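Local coordinates for protein Phosphoglucosamine/phosphogalactosamine mutase (PDB 2F7L) that interconverts the 6-phosphates and 1-phosphates of glucosamine and galactosamine, magnesium-dependent steps toward UDP-GlcNAc and UDP-GalNAc, at residues T264-Y268 and Y294-Y298. Residues are numbered along the deposited sequence; the frame is centred on the assembly and turned at random.
Sequences TLLSY and YLSKY
Thr264 O accepts the helical hydrogen bond from Tyr268 N at 2.9 Å and is also met from the other segment by a methyl group, Leu295 CD2, 3.8 Å away. No hydrogen bond joins 264-268 to 294-298, and the contact is made by apolar packing and one aromatic pair. Leu295 sends its forked end against the first helix: CD2 rests beside the backbone of Thr264 and Tyr268, while CD1 lies 3.9 Å from Ser267 OG. Thr264 points its CG2 methyl, which lies anti to the backbone N, at the base of the Tyr294 side chain, 3.9 Å from Tyr294 CB, and the two side chains approach at a slant. The hydroxyl of Thr264 is used within its own helix, where OG1 bonds to Asp260 O.

Farther along, Tyr268, with CG anti to the backbone N (chi1 166°), reaches its ring across to Tyr298. The CE1 edge of Tyr268 is directed at one face of Tyr298, offset toward the rim, in an edge-to-face pair whose centroids are 4.7 Å apart and whose planes are inclined at 53°, well short of a perpendicular T. Behind this pair the Lys297 side chain folds back, placing NZ above one face of Tyr294. Weak hydrogen bonds from NZ reach Tyr294 O at 3.5 Å and Tyr298 OH at 3.2 Å, so the lysine at most loosely ties the backbone at Tyr294 to the phenol of Tyr298.

Leu265 and Tyr294 both touch Leu367, and Ser267 and Leu295 both rest on Ile281 of strand 280-284. Helices 259-272 and 290-296 thus pack side by side on one face of the sheet in domain III; the second helix forms the connection of the beta-alpha-beta crossover from strand 280-284 to its parallel neighbour 301-305, an element of the alpha/beta/alpha architecture of phosphohexose mutases.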
loop_
_atom_site.group_PDB
_atom_site.type_symbol
_atom_site.label_atom_id
_atom_site.label_comp_id
_atom_site.label_asym_id
_atom_site.label_seq_id
_atom_site.Cartn_x
_atom_site.Cartn_y
_atom_site.Cartn_z
ATOM N N THR A 264 12.890 -4.866 2.390
ATOM C CA THR A 264 13.892 -5.666 3.095
ATOM C C THR A 264 14.931 -4.767 3.786
ATOM O O THR A 264 15.237 -4.950 4.958
ATOM C CB THR A 264 14.592 -6.642 2.099
ATOM O OG1 THR A 264 13.673 -7.669 1.710
ATOM C CG2 THR A 264 15.817 -7.273 2.731
ATOM N N LEU A 265 15.455 -3.802 3.036
ATOM C CA LEU A 265 16.429 -2.832 3.533
ATOM C C LEU A 265 15.824 -2.045 4.703
ATOM O O LEU A 265 16.480 -1.809 5.718
ATOM C CB LEU A 265 16.793 -1.872 2.394
ATOM C CG LEU A 265 18.213 -1.826 1.820
ATOM C CD1 LEU A 265 18.902 -3.147 2.019
ATOM C CD2 LEU A 265 18.157 -1.465 0.343
ATOM N N LEU A 266 14.567 -1.634 4.540
ATOM C CA LEU A 266 13.834 -0.876 5.548
ATOM C C LEU A 266 13.485 -1.776 6.713
ATOM O O LEU A 266 13.523 -1.363 7.872
ATOM C CB LEU A 266 12.556 -0.306 4.942
ATOM C CG LEU A 266 12.537 1.187 4.595
ATOM C CD1 LEU A 266 13.910 1.712 4.180
ATOM C CD2 LEU A 266 11.514 1.393 3.507
ATOM N N SER A 267 13.138 -3.016 6.403
ATOM C CA SER A 267 12.799 -3.976 7.442
ATOM C C SER A 267 14.056 -4.144 8.313
ATOM O O SER A 267 13.995 -4.379 9.519
ATOM C CB SER A 267 12.393 -5.299 6.791
ATOM O OG SER A 267 11.497 -6.005 7.627
ATOM N N TYR A 268 15.206 -3.998 7.682
ATOM C CA TYR A 268 16.476 -4.111 8.378
ATOM C C TYR A 268 16.672 -2.945 9.360
ATOM O O TYR A 268 16.806 -3.140 10.574
ATOM C CB TYR A 268 17.607 -4.128 7.349
ATOM C CG TYR A 268 18.963 -3.913 7.946
ATOM C CD1 TYR A 268 19.484 -4.815 8.875
ATOM C CD2 TYR A 268 19.719 -2.788 7.611
ATOM C CE1 TYR A 268 20.728 -4.600 9.462
ATOM C CE2 TYR A 268 20.965 -2.561 8.195
ATOM C CZ TYR A 268 21.462 -3.471 9.119
ATOM O OH TYR A 268 22.680 -3.244 9.712
ATOM N N TYR A 294 18.475 -12.256 3.249
ATOM C CA TYR A 294 19.081 -11.091 3.871
ATOM C C TYR A 294 18.717 -10.899 5.335
ATOM O O TYR A 294 19.581 -10.637 6.150
ATOM C CB TYR A 294 18.699 -9.834 3.095
ATOM C CG TYR A 294 19.664 -8.688 3.274
ATOM C CD1 TYR A 294 20.751 -8.531 2.421
ATOM C CD2 TYR A 294 19.491 -7.762 4.294
ATOM C CE1 TYR A 294 21.637 -7.476 2.577
ATOM C CE2 TYR A 294 20.379 -6.703 4.462
ATOM C CZ TYR A 294 21.443 -6.567 3.598
ATOM O OH TYR A 294 22.301 -5.505 3.743
ATOM N N LEU A 295 17.447 -11.018 5.685
ATOM C CA LEU A 295 17.085 -10.811 7.079
ATOM C C LEU A 295 17.547 -11.939 7.967
ATOM O O LEU A 295 17.598 -11.782 9.187
ATOM C CB LEU A 295 15.575 -10.611 7.230
ATOM C CG LEU A 295 15.025 -9.338 6.570
ATOM C CD1 LEU A 295 13.542 -9.208 6.880
ATOM C CD2 LEU A 295 15.790 -8.100 7.065
ATOM N N SER A 296 17.880 -13.072 7.350
ATOM C CA SER A 296 18.350 -14.242 8.091
ATOM C C SER A 296 19.618 -13.936 8.872
ATOM O O SER A 296 19.749 -14.299 10.047
ATOM C CB SER A 296 18.615 -15.410 7.144
ATOM O OG SER A 296 17.421 -16.133 6.896
ATOM N N LYS A 297 20.553 -13.262 8.217
ATOM C CA LYS A 297 21.794 -12.906 8.867
ATOM C C LYS A 297 21.639 -11.734 9.840
ATOM O O LYS A 297 22.529 -10.898 9.965
ATOM C CB LYS A 297 22.870 -12.599 7.818
ATOM C CG LYS A 297 22.506 -11.596 6.756
ATOM C CD LYS A 297 23.747 -11.233 5.937
ATOM C CE LYS A 297 23.397 -10.422 4.686
ATOM N NZ LYS A 297 22.534 -9.223 4.968
ATOM N N TYR A 298 20.499 -11.681 10.522
ATOM C CA TYR A 298 20.218 -10.632 11.502
ATOM C C TYR A 298 19.208 -11.183 12.505
ATOM O O TYR A 298 18.793 -10.488 13.434
ATOM C CB TYR A 298 19.659 -9.384 10.818
ATOM C CG TYR A 298 20.626 -8.727 9.858
ATOM C CD1 TYR A 298 21.665 -7.928 10.318
ATOM C CD2 TYR A 298 20.523 -8.942 8.485
ATOM C CE1 TYR A 298 22.584 -7.356 9.428
ATOM C CE2 TYR A 298 21.431 -8.384 7.589
ATOM C CZ TYR A 298 22.465 -7.591 8.062
ATOM O OH TYR A 298 23.381 -7.051 7.171
#